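Local coordinates for RsfP (Uncultured bacterium, PDB 4GLJ), which probably splits methylthioadenosine with phosphate, as methylthioadenosine phosphorylases do, and binds the dye rhodamine B, at residues Ala80-Leu85 with Ser126-Asp131; Asp115-Met120 with Pro202-Ala207. All coordinates share one frame; numbering follows the deposited sequence. Where two conformers were deposited one is given.

Both contacts are buried, but contact 2 lies deeper, its centre about 9 Å from the centre of the chain against about 14 Å for contact 1. Helix 200-209 connects them: residues 202-207 of contact 2 meet strand 111-119, while Leu-206 on the same helix packs against Ile-82 and Phe-128 of contact 1. The two centres are about 14 Å apart, and the segments alternate along the chain. Contact 1, helix against loop, is wholly apolar between its segments. Contact 2, strand against helix, adds a salt bridge on its partly exposed Lys-205 to a small apolar touch read from one of two modelled conformers. Residues of both contacts also reach the second subunit of the three-chain assembly.

Contact 1. Residues Ala80-Leu85 with Ser126-Asp131; sequences ANIYAL and STFFGD
Tyr-83 on helix 78-87 and Phe-128 in the loop 126-131 mark the nearest approach of the two backbones, with CA atoms 9.2 Å apart, a gap that the Phe-128 ring crosses. The ring arrives with its far rim foremost. Phe-128 CZ lies 3.9 Å from Ile-82 CG2, and CE2 of the same ring 4.1 Å from that methyl, which sits at the ring edge, in its plane. A chi1 of -72° keeps Ile-82 CG1 beside the backbone N, leading away from the loop, and puts CG2 anti to that N, facing the ring. The isoleucine runs roughly perpendicular to the phenylalanine and meets it through CB and CG2. On the next residue, Tyr-83 CB stands 4.3 Å from Phe-128 CE1, an atom that lies near the plane of the tyrosine ring at its edge; the rings do not stack. The loop is shaped by an ST turn, in which Phe-129 N donates to Thr-127 OG1 at 2.8 Å and 162°. Glu-209 of helix 200-209 binds both Phe-128 N and Thr-127 OG1, fixing the base from which the ring projects. Tyr-42 meets the Phe-128 ring with planes at about 55°, and the Tyr-83 hydroxyl bonds to Ala-294 N. With no hydrogen bond joining the two segments, their attachment rests on dispersion and burial of hydrocarbon, and the polar bonds holding the loop's turn lie within it or run to Glu-209.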
ATOM      1  N   ALA A  80      -9.526   2.142  18.452  1.00 25.69           N
ATOM      2  CA  ALA A  80     -10.200   1.804  19.749  1.00 26.11           C
ATOM      3  C   ALA A  80      -9.311   1.300  20.840  1.00 25.96           C
ATOM      4  O   ALA A  80      -9.457   1.722  21.981  1.00 30.86           O
ATOM      5  CB  ALA A  80     -11.421   0.882  19.525  1.00 26.28           C
ATOM      6  N   ASN A  81      -8.387   0.401  20.536  1.00 25.47           N
ATOM      7  CA  ASN A  81      -7.508  -0.173  21.561  1.00 27.18           C
ATOM      8  C   ASN A  81      -6.607   0.901  22.198  1.00 27.41           C
ATOM      9  O   ASN A  81      -6.488   0.973  23.417  1.00 27.27           O
ATOM     10  CB  ASN A  81      -6.601  -1.238  20.929  1.00 27.11           C
ATOM     11  CG  ASN A  81      -7.364  -2.519  20.548  1.00 29.00           C
ATOM     12  OD1 ASN A  81      -8.520  -2.701  21.001  1.00 28.70           O
ATOM     13  ND2 ASN A  81      -6.718  -3.429  19.785  1.00 26.75           N
ATOM     14  N   ILE A  82      -6.034   1.758  21.355  1.00 27.76           N
ATOM     15  CA  ILE A  82      -5.068   2.759  21.851  1.00 27.35           C
ATOM     16  C   ILE A  82      -5.896   3.808  22.520  1.00 28.73           C
ATOM     17  O   ILE A  82      -5.513   4.273  23.578  1.00 27.72           O
ATOM     18  CB  ILE A  82      -4.219   3.320  20.632  1.00 26.79           C
ATOM     19  CG1 ILE A  82      -3.214   2.262  20.131  1.00 25.63           C
ATOM     20  CG2 ILE A  82      -3.459   4.580  21.052  1.00 27.98           C
ATOM     21  CD1 ILE A  82      -2.277   1.661  21.177  1.00 26.92           C
ATOM     22  N   TYR A  83      -7.070   4.178  21.959  1.00 27.34           N
ATOM     23  CA  TYR A  83      -7.874   5.211  22.588  1.00 29.44           C
ATOM     24  C   TYR A  83      -8.313   4.738  24.005  1.00 30.99           C
ATOM     25  O   TYR A  83      -8.265   5.483  25.020  1.00 31.60           O
ATOM     26  CB  TYR A  83      -9.129   5.532  21.777  1.00 30.25           C
ATOM     27  CG  TYR A  83      -9.833   6.828  22.217  1.00 33.54           C
ATOM     28  CD1 TYR A  83      -9.535   8.053  21.607  1.00 35.43           C
ATOM     29  CD2 TYR A  83     -10.786   6.843  23.260  1.00 34.84           C
ATOM     30  CE1 TYR A  83     -10.177   9.244  22.008  1.00 37.60           C
ATOM     31  CE2 TYR A  83     -11.426   8.026  23.671  1.00 38.58           C
ATOM     32  CZ  TYR A  83     -11.102   9.220  23.032  1.00 39.85           C
ATOM     33  OH  TYR A  83     -11.683  10.407  23.436  1.00 44.88           O
ATOM     34  N   ALA A  84      -8.778   3.500  24.085  1.00 29.91           N
ATOM     35  CA  ALA A  84      -9.209   2.935  25.387  1.00 31.25           C
ATOM     36  C   ALA A  84      -8.069   2.976  26.447  1.00 30.22           C
ATOM     37  O   ALA A  84      -8.305   3.320  27.595  1.00 31.84           O
ATOM     38  CB  ALA A  84      -9.716   1.516  25.161  1.00 30.94           C
ATOM     39  N   LEU A  85      -6.839   2.686  26.039  1.00 31.04           N
ATOM     40  CA  LEU A  85      -5.720   2.611  26.986  1.00 29.54           C
ATOM     41  C   LEU A  85      -5.401   4.048  27.392  1.00 31.71           C
ATOM     42  O   LEU A  85      -5.152   4.316  28.561  1.00 30.55           O
ATOM     43  CB  LEU A  85      -4.500   1.935  26.359  1.00 27.82           C
ATOM     44  CG  LEU A  85      -4.661   0.434  26.078  1.00 27.98           C
ATOM     45  CD1 LEU A  85      -3.423  -0.135  25.395  1.00 27.31           C
ATOM     46  CD2 LEU A  85      -4.950  -0.357  27.379  1.00 27.89           C
ATOM     47  N   SER A 126      -4.523   4.637   9.918  1.00 22.82           N
ATOM     48  CA  SER A 126      -3.253   4.676  10.659  1.00 23.09           C
ATOM     49  C   SER A 126      -3.030   6.035  11.392  1.00 22.09           C
ATOM     50  O   SER A 126      -1.913   6.362  11.805  1.00 24.13           O
ATOM     51  CB  SER A 126      -2.083   4.360   9.700  1.00 27.06           C
ATOM     52  OG  SER A 126      -2.181   5.298   8.613  1.00 32.37           O
ATOM     53  N   THR A 127      -4.126   6.752  11.625  1.00 21.65           N
ATOM     54  CA  THR A 127      -4.093   8.028  12.359  1.00 21.74           C
ATOM     55  C   THR A 127      -5.456   8.268  12.964  1.00 21.22           C
ATOM     56  O   THR A 127      -6.497   7.754  12.511  1.00 20.97           O
ATOM     57  CB  THR A 127      -3.726   9.207  11.409  1.00 20.51           C
ATOM     58  OG1 THR A 127      -3.681  10.438  12.139  1.00 24.29           O
ATOM     59  CG2 THR A 127      -4.756   9.376  10.286  1.00 20.99           C
ATOM     60  N   PHE A 128      -5.456   9.081  14.003  1.00 19.75           N
ATOM     61  CA  PHE A 128      -6.671   9.532  14.599  1.00 21.22           C
ATOM     62  C   PHE A 128      -7.071  10.828  13.947  1.00 23.68           C
ATOM     63  O   PHE A 128      -8.155  11.320  14.205  1.00 23.23           O
ATOM     64  CB  PHE A 128      -6.447   9.898  16.065  1.00 21.96           C
ATOM     65  CG  PHE A 128      -6.246   8.723  16.951  1.00 21.51           C
ATOM     66  CD1 PHE A 128      -7.330   7.889  17.308  1.00 22.10           C
ATOM     67  CD2 PHE A 128      -5.005   8.492  17.546  1.00 20.03           C
ATOM     68  CE1 PHE A 128      -7.152   6.819  18.175  1.00 24.06           C
ATOM     69  CE2 PHE A 128      -4.855   7.418  18.423  1.00 21.10           C
ATOM     70  CZ  PHE A 128      -5.910   6.596  18.770  1.00 22.15           C
ATOM     71  N   PHE A 129      -6.178  11.373  13.101  1.00 22.07           N
ATOM     72  CA  PHE A 129      -6.420  12.685  12.525  1.00 25.05           C
ATOM     73  C   PHE A 129      -7.128  12.677  11.183  1.00 27.13           C
ATOM     74  O   PHE A 129      -7.359  11.624  10.616  1.00 26.22           O
ATOM     75  CB  PHE A 129      -5.087  13.485  12.544  1.00 24.95           C
ATOM     76  CG  PHE A 129      -4.683  13.792  13.984  1.00 28.77           C
ATOM     77  CD1 PHE A 129      -3.840  12.924  14.717  1.00 29.12           C
ATOM     78  CD2 PHE A 129      -5.277  14.859  14.660  1.00 28.44           C
ATOM     79  CE1 PHE A 129      -3.544  13.195  16.068  1.00 29.19           C
ATOM     80  CE2 PHE A 129      -4.988  15.137  15.986  1.00 30.65           C
ATOM     81  CZ  PHE A 129      -4.163  14.260  16.719  1.00 30.31           C
ATOM     82  N   GLY A 130      -7.471  13.852  10.662  1.00 28.80           N
ATOM     83  CA  GLY A 130      -8.314  13.908   9.481  1.00 26.51           C
ATOM     84  C   GLY A 130      -9.684  14.341   9.963  1.00 31.55           C
ATOM     85  O   GLY A 130      -9.909  14.527  11.195  1.00 28.85           O
ATOM     86  N   ASP A 131     -10.587  14.587   8.990  1.00 32.12           N
ATOM     87  CA  ASP A 131     -11.964  14.961   9.282  1.00 35.79           C
ATOM     88  C   ASP A 131     -12.098  16.034  10.340  1.00 36.70           C
ATOM     89  O   ASP A 131     -12.909  15.863  11.294  1.00 37.42           O
ATOM     90  CB  ASP A 131     -12.808  13.713   9.661  1.00 41.54           C
ATOM     91  CG  ASP A 131     -14.309  14.014   9.704  1.00 48.04           C
ATOM     92  OD1 ASP A 131     -14.791  14.979   9.042  1.00 53.89           O
ATOM     93  OD2 ASP A 131     -15.038  13.265  10.398  1.00 58.85           O
TER

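Contact 2. Residues Asp115-Met120 with Pro202-Ala207; sequences DQMIDM and PEAKLA
Asp-119 on strand 111-119 reaches across to Lys-205 on helix 200-209. The bond is a salt bridge, Lys-205 NZ to Asp-119 OD2 at 2.7 Å, received by the anti lone pair, the one pointing away from OD1. The aspartate sets CG anti to its backbone N (chi1 -173°), which carries the carboxylate to the helix side; OD1 is held by Thr-121 OG1, so each oxygen has its own partner. Lys-205 runs extended beyond CG, bringing its CE within 3.6 Å of Asp-119 OD2. A methionine in its place would probably leave the buried Asp-119 carboxylate without its countercharge and OD2 without this donor. The helix lies beside a strand of the mixed central sheet of the phosphorylase fold, where 111-119 pairs in parallel with 169-173. One residue before Lys-205, Ala-204 points its CB toward the strand, 3.6 Å from Met-117 SD; Met-117 is modelled in two conformers, so this touch is less certain. The second subunit meets both elements: on the strand its Glu-184 accepts from Asp-119 N and its Lys-122 donates to Asp-119 O, and on the helix its Gln-178 packs on Lys-205.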
ATOM      1  N   ASP A 115      14.420  -1.362  17.342  1.00 22.60           N
ATOM      2  CA  ASP A 115      14.432   0.047  17.579  1.00 24.43           C
ATOM      3  C   ASP A 115      13.818   0.750  16.357  1.00 24.36           C
ATOM      4  O   ASP A 115      13.551   1.954  16.422  1.00 25.31           O
ATOM      5  CB  ASP A 115      15.867   0.545  17.878  1.00 27.67           C
ATOM      6  CG  ASP A 115      16.822   0.356  16.692  1.00 31.67           C
ATOM      7  OD1 ASP A 115      16.660  -0.567  15.862  1.00 30.54           O
ATOM      8  OD2 ASP A 115      17.755   1.150  16.570  1.00 35.40           O
ATOM      9  N   GLN A 116      13.571   0.012  15.244  1.00 22.32           N
ATOM     10  CA  GLN A 116      13.039   0.706  14.075  1.00 20.21           C
ATOM     11  C   GLN A 116      11.912  -0.119  13.529  1.00 20.23           C
ATOM     12  O   GLN A 116      11.774  -1.318  13.856  1.00 20.91           O
ATOM     13  CB  GLN A 116      14.152   0.916  13.010  1.00 20.53           C
ATOM     14  CG  GLN A 116      15.052   2.167  13.282  1.00 22.01           C
ATOM     15  CD  GLN A 116      14.188   3.465  13.267  1.00 24.07           C
ATOM     16  OE1 GLN A 116      13.231   3.535  12.521  1.00 22.92           O
ATOM     17  NE2 GLN A 116      14.495   4.436  14.142  1.00 25.17           N
ATOM     18  N   MET A 117      11.169   0.471  12.599  1.00 21.30           N
ATOM     19  CA  MET A 117       9.985  -0.200  12.028  0.50 21.42           C
ATOM     20  C   MET A 117       9.808   0.317  10.633  1.00 21.78           C
ATOM     21  O   MET A 117      10.218   1.480  10.322  1.00 23.00           O
ATOM     22  CB  MET A 117       8.733   0.198  12.786  0.50 21.22           C
ATOM     23  CG  MET A 117       8.673  -0.344  14.179  0.50 20.70           C
ATOM     24  SD  MET A 117       7.202   0.277  14.964  0.50 24.55           S
ATOM     25  CE  MET A 117       6.034  -1.030  14.643  0.50 23.84           C
ATOM     26  N   ILE A 118       9.242  -0.514   9.755  1.00 22.63           N
ATOM     27  CA  ILE A 118       8.895  -0.021   8.410  1.00 21.72           C
ATOM     28  C   ILE A 118       7.426  -0.450   8.217  1.00 23.26           C
ATOM     29  O   ILE A 118       7.117  -1.613   8.411  1.00 21.00           O
ATOM     30  CB  ILE A 118       9.780  -0.690   7.342  1.00 21.55           C
ATOM     31  CG1 ILE A 118      11.297  -0.251   7.528  1.00 20.37           C
ATOM     32  CG2 ILE A 118       9.129  -0.379   5.981  1.00 21.55           C
ATOM     33  CD1 ILE A 118      12.328  -0.860   6.597  1.00 24.90           C
ATOM     34  N   ASP A 119       6.539   0.507   7.898  1.00 21.12           N
ATOM     35  CA  ASP A 119       5.131   0.220   7.764  1.00 22.46           C
ATOM     36  C   ASP A 119       4.788  -0.137   6.332  1.00 22.32           C
ATOM     37  O   ASP A 119       4.674   0.742   5.482  1.00 21.32           O
ATOM     38  CB  ASP A 119       4.295   1.404   8.209  1.00 20.38           C
ATOM     39  CG  ASP A 119       2.805   1.081   8.255  1.00 22.31           C
ATOM     40  OD1 ASP A 119       2.410  -0.069   7.977  1.00 22.27           O
ATOM     41  OD2 ASP A 119       2.024   2.008   8.596  1.00 25.60           O
ATOM     42  N   MET A 120       4.679  -1.437   6.057  0.65 20.64           N
ATOM     43  CA  MET A 120       4.205  -1.911   4.738  0.65 20.57           C
ATOM     44  C   MET A 120       2.711  -2.246   4.689  0.65 20.68           C
ATOM     45  O   MET A 120       2.253  -2.762   3.679  0.65 20.60           O
ATOM     46  CB  MET A 120       4.957  -3.203   4.354  0.65 21.95           C
ATOM     47  CG  MET A 120       6.461  -2.932   4.206  0.65 24.95           C
ATOM     48  SD  MET A 120       6.901  -1.622   3.048  0.65 27.31           S
ATOM     49  CE  MET A 120       6.153  -2.123   1.521  0.65 27.66           C
ATOM     50  N   PRO A 202      -0.740  -0.194  12.567  1.00 20.45           N
ATOM     51  CA  PRO A 202      -0.484   1.226  12.910  1.00 21.46           C
ATOM     52  C   PRO A 202      -0.397   1.461  14.426  1.00 21.79           C
ATOM     53  O   PRO A 202      -0.315   2.604  14.817  1.00 22.64           O
ATOM     54  CB  PRO A 202      -1.725   1.934  12.337  1.00 21.98           C
ATOM     55  CG  PRO A 202      -2.805   0.907  12.592  1.00 22.63           C
ATOM     56  CD  PRO A 202      -2.161  -0.405  12.188  1.00 22.67           C
ATOM     57  N   GLU A 203      -0.353   0.382  15.216  1.00 22.55           N
ATOM     58  CA  GLU A 203      -0.372   0.494  16.721  1.00 24.11           C
ATOM     59  C   GLU A 203       0.707   1.458  17.207  1.00 22.99           C
ATOM     60  O   GLU A 203       0.389   2.342  18.033  1.00 23.39           O
ATOM     61  CB  GLU A 203      -0.171  -0.876  17.325  1.00 22.24           C
ATOM     62  CG  GLU A 203      -0.828  -1.145  18.644  1.00 25.82           C
ATOM     63  CD  GLU A 203      -0.650  -2.603  19.046  1.00 27.23           C
ATOM     64  OE1 GLU A 203       0.508  -2.961  19.435  1.00 25.89           O
ATOM     65  OE2 GLU A 203      -1.603  -3.424  18.895  1.00 26.04           O
ATOM     66  N   ALA A 204       1.932   1.375  16.643  1.00 21.25           N
ATOM     67  CA  ALA A 204       3.010   2.297  17.098  1.00 21.84           C
ATOM     68  C   ALA A 204       2.715   3.779  16.747  1.00 23.40           C
ATOM     69  O   ALA A 204       3.053   4.698  17.534  1.00 22.16           O
ATOM     70  CB  ALA A 204       4.405   1.904  16.566  1.00 22.16           C
ATOM     71  N   LYS A 205       2.170   4.017  15.539  1.00 20.58           N
ATOM     72  CA  LYS A 205       1.794   5.379  15.101  1.00 20.61           C
ATOM     73  C   LYS A 205       0.693   5.965  16.048  1.00 19.51           C
ATOM     74  O   LYS A 205       0.724   7.146  16.413  1.00 21.78           O
ATOM     75  CB  LYS A 205       1.255   5.313  13.631  1.00 20.82           C
ATOM     76  CG  LYS A 205       2.399   5.075  12.621  1.00 22.96           C
ATOM     77  CD  LYS A 205       1.809   4.964  11.199  1.00 22.58           C
ATOM     78  CE  LYS A 205       3.031   5.018  10.250  1.00 22.85           C
ATOM     79  NZ  LYS A 205       2.682   4.642   8.816  1.00 25.58           N
ATOM     80  N   LEU A 206      -0.334   5.200  16.272  1.00 20.07           N
ATOM     81  CA  LEU A 206      -1.468   5.615  17.090  1.00 21.30           C
ATOM     82  C   LEU A 206      -1.033   5.897  18.545  1.00 21.10           C
ATOM     83  O   LEU A 206      -1.464   6.885  19.146  1.00 20.70           O
ATOM     84  CB  LEU A 206      -2.590   4.550  17.028  1.00 20.11           C
ATOM     85  CG  LEU A 206      -3.157   4.453  15.566  1.00 22.17           C
ATOM     86  CD1 LEU A 206      -4.016   3.190  15.378  1.00 18.94           C
ATOM     87  CD2 LEU A 206      -3.978   5.707  15.186  1.00 22.78           C
ATOM     88  N   ALA A 207      -0.179   5.043  19.088  1.00 20.56           N
ATOM     89  CA  ALA A 207       0.348   5.224  20.459  1.00 20.76           C
ATOM     90  C   ALA A 207       1.111   6.552  20.477  1.00 22.99           C
ATOM     91  O   ALA A 207       0.988   7.348  21.443  1.00 24.04           O
ATOM     92  CB  ALA A 207       1.289   4.042  20.822  1.00 21.12           C
TER